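Local atomic coordinates of glycosyltransferase Gtf1 (Streptococcus pneumoniae, PDB entry 4PQG), a protein that belongs to the GT-B class of glycosyltransferases, with two Rossmann-like domains and an added extended beta-sheet domain, and holds uridine-5'-diphosphate in the model. Residues Asp49-Asp54 against Val70-Asn75; Thr78-Ala83 against Tyr149-Arg154. All coordinates share one frame; numbering follows the deposited sequence.

Contact 1: Asp49-Asp54 against Val70-Asn75; sequences DMILAD and VIWLYN
W72 reaches from the end of strand 70-72 toward the loop 49-54 and hands its indole N-H to the carbonyl oxygen of D49. The bond is short, with NE1 2.8 Å from D49 O, and the N-H points at the acceptor at 160°, in the plane of the indole and in that of the carbonyl. With CG anti to the backbone N (chi1 179°), the ring is carried out to the loop, where the carbonyl oxygen of I51 comes within 3.4 Å of CZ2.

The tight part continues through M50. Its chain is folded back at chi2 and chi3, which sets the methyl CE over the centre of the Y74 ring, 3.4 Å from the centroid, in a CH-pi contact. SD lies above the same face and meets W72 at the indole edge, 3.9 Å from CZ2, so one thioether bridges two aromatics. L73 CD2 lies against the opposite face of Y74, offset toward the rim, while the phenol oxygen is tied to E192 and K205. L52 CD2 touches the indole edge at CH2.

The looser side is the D49 side chain, which stays at least 5.9 Å from 70-75 and touches L16. The I51 side chain leans on L59 of helix 56-63. These Met-aromatic contacts join the loop after strand 42-47 to the end of edge strand 70-72 in the N-terminal Rossmann-like sheet of a GT-B fold.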
# COMPACT_ATOMS: atom_id res chain seq x y z
N ASP A 49 3.28 8.23 -8.89
CA ASP A 49 2.20 7.88 -9.82
C ASP A 49 1.26 9.04 -10.05
O ASP A 49 1.01 9.85 -9.16
CB ASP A 49 1.37 6.70 -9.31
CG ASP A 49 2.05 5.36 -9.50
OD1 ASP A 49 3.18 5.27 -10.06
OD2 ASP A 49 1.44 4.37 -9.07
N MET A 50 0.70 9.09 -11.25
CA MET A 50 -0.41 9.99 -11.54
C MET A 50 -1.68 9.43 -10.86
O MET A 50 -2.13 8.32 -11.18
CB MET A 50 -0.58 10.13 -13.06
CG MET A 50 -1.81 10.93 -13.49
SD MET A 50 -1.64 12.66 -13.00
CE MET A 50 -0.28 13.20 -14.04
N ILE A 51 -2.22 10.17 -9.90
CA ILE A 51 -3.41 9.76 -9.13
C ILE A 51 -4.45 10.86 -9.30
O ILE A 51 -4.29 11.96 -8.74
CB ILE A 51 -3.10 9.67 -7.61
CG1 ILE A 51 -1.87 8.80 -7.31
CG2 ILE A 51 -4.33 9.21 -6.82
CD1 ILE A 51 -2.01 7.34 -7.66
N LEU A 52 -5.53 10.56 -10.04
CA LEU A 52 -6.56 11.54 -10.35
C LEU A 52 -7.96 11.01 -10.04
O LEU A 52 -8.89 11.79 -9.83
CB LEU A 52 -6.47 11.95 -11.84
CG LEU A 52 -5.28 12.87 -12.18
CD1 LEU A 52 -5.19 13.16 -13.67
CD2 LEU A 52 -5.31 14.18 -11.39
N ALA A 53 -8.10 9.68 -9.99
CA ALA A 53 -9.40 9.05 -9.71
C ALA A 53 -9.90 9.46 -8.33
O ALA A 53 -11.12 9.54 -8.09
CB ALA A 53 -9.27 7.53 -9.81
N ASP A 54 -8.95 9.71 -7.43
CA ASP A 54 -9.22 10.24 -6.11
C ASP A 54 -8.33 11.44 -5.85
O ASP A 54 -7.25 11.53 -6.44
CB ASP A 54 -8.87 9.19 -5.06
CG ASP A 54 -9.83 8.03 -5.06
OD1 ASP A 54 -10.98 8.24 -4.62
OD2 ASP A 54 -9.45 6.95 -5.53
N VAL A 70 3.05 14.67 3.29
CA VAL A 70 2.75 14.12 1.96
C VAL A 70 3.27 14.99 0.82
O VAL A 70 3.00 16.18 0.78
CB VAL A 70 1.23 13.88 1.79
CG1 VAL A 70 0.90 13.45 0.36
CG2 VAL A 70 0.76 12.84 2.79
N ILE A 71 4.04 14.37 -0.08
CA ILE A 71 4.41 15.00 -1.36
C ILE A 71 3.88 14.16 -2.53
O ILE A 71 4.09 12.94 -2.57
CB ILE A 71 5.94 15.17 -1.51
CG1 ILE A 71 6.44 16.24 -0.54
CG2 ILE A 71 6.28 15.58 -2.95
CD1 ILE A 71 7.95 16.39 -0.46
N TRP A 72 3.14 14.81 -3.43
CA TRP A 72 2.72 14.19 -4.67
C TRP A 72 3.52 14.83 -5.75
O TRP A 72 3.54 16.06 -5.86
CB TRP A 72 1.21 14.35 -4.89
CG TRP A 72 0.71 13.74 -6.20
CD1 TRP A 72 1.15 12.57 -6.82
CD2 TRP A 72 -0.33 14.27 -7.08
NE1 TRP A 72 0.47 12.35 -7.99
CE2 TRP A 72 -0.44 13.33 -8.20
CE3 TRP A 72 -1.15 15.39 -7.06
CZ2 TRP A 72 -1.34 13.52 -9.24
CZ3 TRP A 72 -2.07 15.56 -8.11
CH2 TRP A 72 -2.14 14.66 -9.18
N LEU A 73 4.24 14.00 -6.51
CA LEU A 73 5.13 14.49 -7.57
C LEU A 73 4.53 15.64 -8.42
O LEU A 73 5.17 16.69 -8.61
CB LEU A 73 5.57 13.33 -8.47
CG LEU A 73 6.27 13.63 -9.81
CD1 LEU A 73 7.65 14.26 -9.59
CD2 LEU A 73 6.39 12.38 -10.67
N TYR A 74 3.31 15.45 -8.92
CA TYR A 74 2.74 16.37 -9.92
C TYR A 74 2.28 17.71 -9.30
O TYR A 74 2.27 18.74 -9.95
CB TYR A 74 1.61 15.67 -10.70
CG TYR A 74 2.14 14.50 -11.51
CD1 TYR A 74 2.62 14.70 -12.81
CD2 TYR A 74 2.20 13.20 -10.96
CE1 TYR A 74 3.12 13.65 -13.56
CE2 TYR A 74 2.70 12.14 -11.70
CZ TYR A 74 3.17 12.37 -12.99
OH TYR A 74 3.70 11.36 -13.73
N ASN A 75 1.90 17.65 -8.03
CA ASN A 75 1.47 18.82 -7.24
C ASN A 75 2.64 19.69 -6.75
O ASN A 75 2.49 20.90 -6.52
CB ASN A 75 0.67 18.30 -6.03
CG ASN A 75 0.38 19.38 -5.01
OD1 ASN A 75 1.00 19.41 -3.94
ND2 ASN A 75 -0.52 20.30 -5.35

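Contact 2: Thr78-Ala83 against Tyr149-Arg154; sequences TDIKIA and YFSYTR
S151, at the turn that follows strand 143-150, meets the loop 78-83 first. Its CB packs 3.7 Å from the carbonyl oxygen of A83, and its OG shares a water with the other segment: the water stands 2.8 Å from S151 OG and donates to K81 O. OG also rests against CG2 of I80.

Y152 comes next and makes the direct polar link. Its CG sits between the backbone N and the carbonyl carbon (chi1 57°), and from there the ring reaches across to the loop, and its phenol oxygen ends at the backbone of K81. The amide hydrogen of K81 N points nearly straight at Y152 OH, 2.9 Å between N and O at 165°. The same phenol oxygen is hydrogen-bonded to OE2 of E177. A83 presses its CB against the ring edge, 3.6 Å from CD2, and I80 CG2 approaches obliquely near CE2.

At T153 the contact turns apolar: CG2 meets I80 CD1 at 3.7 Å, the two side chains crossing at about a right angle. The same CD1 lies 3.6 Å from the carbonyl oxygen of R154, whose guanidinium pairs with D148 in a salt bridge and meets Y175 in a cation-pi contact.

I80 is buried, with Y152 OH and S151 OG near its CG2 and T153 CG2 and R154 O near its CD1. Both the amide and the carbonyl of K81 are engaged, one directly and one through the water, which implies that the turn grips this loop largely through the K81 backbone.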
# COMPACT_ATOMS: atom_id res chain seq x y z
N THR A 78 3.73 23.07 -7.97
CA THR A 78 2.76 24.14 -7.87
C THR A 78 2.70 24.64 -6.42
O THR A 78 3.34 24.07 -5.53
CB THR A 78 1.33 23.69 -8.30
OG1 THR A 78 0.68 23.00 -7.23
CG2 THR A 78 1.37 22.80 -9.58
N ASP A 79 1.90 25.66 -6.19
CA ASP A 79 1.74 26.17 -4.83
C ASP A 79 0.42 25.73 -4.18
O ASP A 79 0.06 26.23 -3.12
CB ASP A 79 1.88 27.70 -4.82
CG ASP A 79 0.70 28.42 -5.47
OD1 ASP A 79 -0.30 27.79 -5.90
OD2 ASP A 79 0.77 29.65 -5.56
N ILE A 80 -0.29 24.79 -4.82
CA ILE A 80 -1.50 24.22 -4.21
C ILE A 80 -1.09 23.15 -3.19
O ILE A 80 -0.33 22.22 -3.52
CB ILE A 80 -2.49 23.64 -5.25
CG1 ILE A 80 -3.02 24.79 -6.13
CG2 ILE A 80 -3.60 22.82 -4.57
CD1 ILE A 80 -4.01 24.38 -7.21
N LYS A 81 -1.55 23.31 -1.95
CA LYS A 81 -1.18 22.41 -0.87
C LYS A 81 -2.00 21.12 -0.92
O LYS A 81 -3.16 21.14 -1.32
CB LYS A 81 -1.36 23.08 0.50
CG LYS A 81 -0.59 24.38 0.70
CD LYS A 81 0.90 24.24 0.42
CE LYS A 81 1.58 25.60 0.48
NZ LYS A 81 2.90 25.57 -0.21
N ILE A 82 -1.39 20.02 -0.49
CA ILE A 82 -2.10 18.77 -0.25
C ILE A 82 -3.23 19.06 0.73
O ILE A 82 -2.98 19.51 1.85
CB ILE A 82 -1.16 17.69 0.34
CG1 ILE A 82 -0.03 17.34 -0.65
CG2 ILE A 82 -1.94 16.43 0.72
CD1 ILE A 82 -0.51 16.72 -1.96
N ALA A 83 -4.47 18.81 0.31
CA ALA A 83 -5.66 19.19 1.08
C ALA A 83 -6.89 18.36 0.69
O ALA A 83 -6.96 17.85 -0.41
CB ALA A 83 -5.96 20.67 0.89
N TYR A 149 -10.10 18.63 -11.86
CA TYR A 149 -9.88 17.93 -10.60
C TYR A 149 -9.70 18.94 -9.47
O TYR A 149 -8.93 19.88 -9.62
CB TYR A 149 -8.65 17.04 -10.74
CG TYR A 149 -8.85 15.95 -11.78
CD1 TYR A 149 -9.41 14.72 -11.42
CD2 TYR A 149 -8.54 16.18 -13.13
CE1 TYR A 149 -9.65 13.74 -12.39
CE2 TYR A 149 -8.77 15.20 -14.09
CZ TYR A 149 -9.32 13.99 -13.71
OH TYR A 149 -9.52 13.01 -14.64
N PHE A 150 -10.37 18.72 -8.33
CA PHE A 150 -10.50 19.74 -7.27
C PHE A 150 -10.08 19.27 -5.87
O PHE A 150 -10.36 18.12 -5.47
CB PHE A 150 -11.96 20.25 -7.17
CG PHE A 150 -12.54 20.70 -8.48
CD1 PHE A 150 -12.30 21.99 -8.97
CD2 PHE A 150 -13.36 19.86 -9.22
CE1 PHE A 150 -12.85 22.42 -10.17
CE2 PHE A 150 -13.90 20.27 -10.43
CZ PHE A 150 -13.65 21.56 -10.90
N SER A 151 -9.41 20.16 -5.13
CA SER A 151 -9.19 20.01 -3.67
C SER A 151 -9.92 21.19 -3.04
O SER A 151 -11.15 21.17 -2.99
CB SER A 151 -7.70 19.97 -3.30
OG SER A 151 -6.98 21.07 -3.84
N TYR A 152 -9.21 22.24 -2.63
CA TYR A 152 -9.88 23.51 -2.25
C TYR A 152 -10.04 24.44 -3.46
O TYR A 152 -10.74 25.45 -3.39
CB TYR A 152 -9.18 24.21 -1.09
CG TYR A 152 -7.70 24.54 -1.31
CD1 TYR A 152 -7.29 25.80 -1.77
CD2 TYR A 152 -6.71 23.60 -1.01
CE1 TYR A 152 -5.93 26.09 -1.95
CE2 TYR A 152 -5.36 23.89 -1.17
CZ TYR A 152 -4.97 25.13 -1.63
OH TYR A 152 -3.61 25.37 -1.79
N THR A 153 -9.36 24.10 -4.56
CA THR A 153 -9.55 24.75 -5.85
C THR A 153 -9.18 23.74 -6.93
O THR A 153 -8.72 22.64 -6.61
CB THR A 153 -8.72 26.05 -5.99
OG1 THR A 153 -9.12 26.76 -7.16
CG2 THR A 153 -7.22 25.75 -6.04
N ARG A 154 -9.37 24.09 -8.20
CA ARG A 154 -8.93 23.22 -9.30
C ARG A 154 -7.41 23.14 -9.37
O ARG A 154 -6.75 24.15 -9.55
CB ARG A 154 -9.48 23.70 -10.64
CG ARG A 154 -8.92 22.92 -11.83
CD ARG A 154 -9.51 23.42 -13.12
NE ARG A 154 -9.03 24.76 -13.45
CZ ARG A 154 -9.43 25.44 -14.53
NH1 ARG A 154 -10.32 24.88 -15.36
NH2 ARG A 154 -8.93 26.65 -14.78
O HOH W 1 -4.56 19.81 -3.24

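From the N terminus, the chain leaves strand 42-47, passes through 49-54 and helix 56-63, and returns on strand 70-72; contact 1 closes this beta-alpha-beta crossover at the edge of the N-terminal parallel sheet. Helix 73-76 then leads into 78-83, where contact 2 opens, and it closes only after the first strands of the extended antiparallel sheet, at the turn between strands 143-150 and 154-163. The two loops follow in series, neither nesting nor crossing. The contact centres lie about 11 Å apart and they touch: N75 ND2 probably bonds to I80 O, and L52 O packs against Y149 CE1. Contact 1 holds the Rossmann-like sheet's edge together; contact 2 ties the following loop to the extended beta-sheet domain.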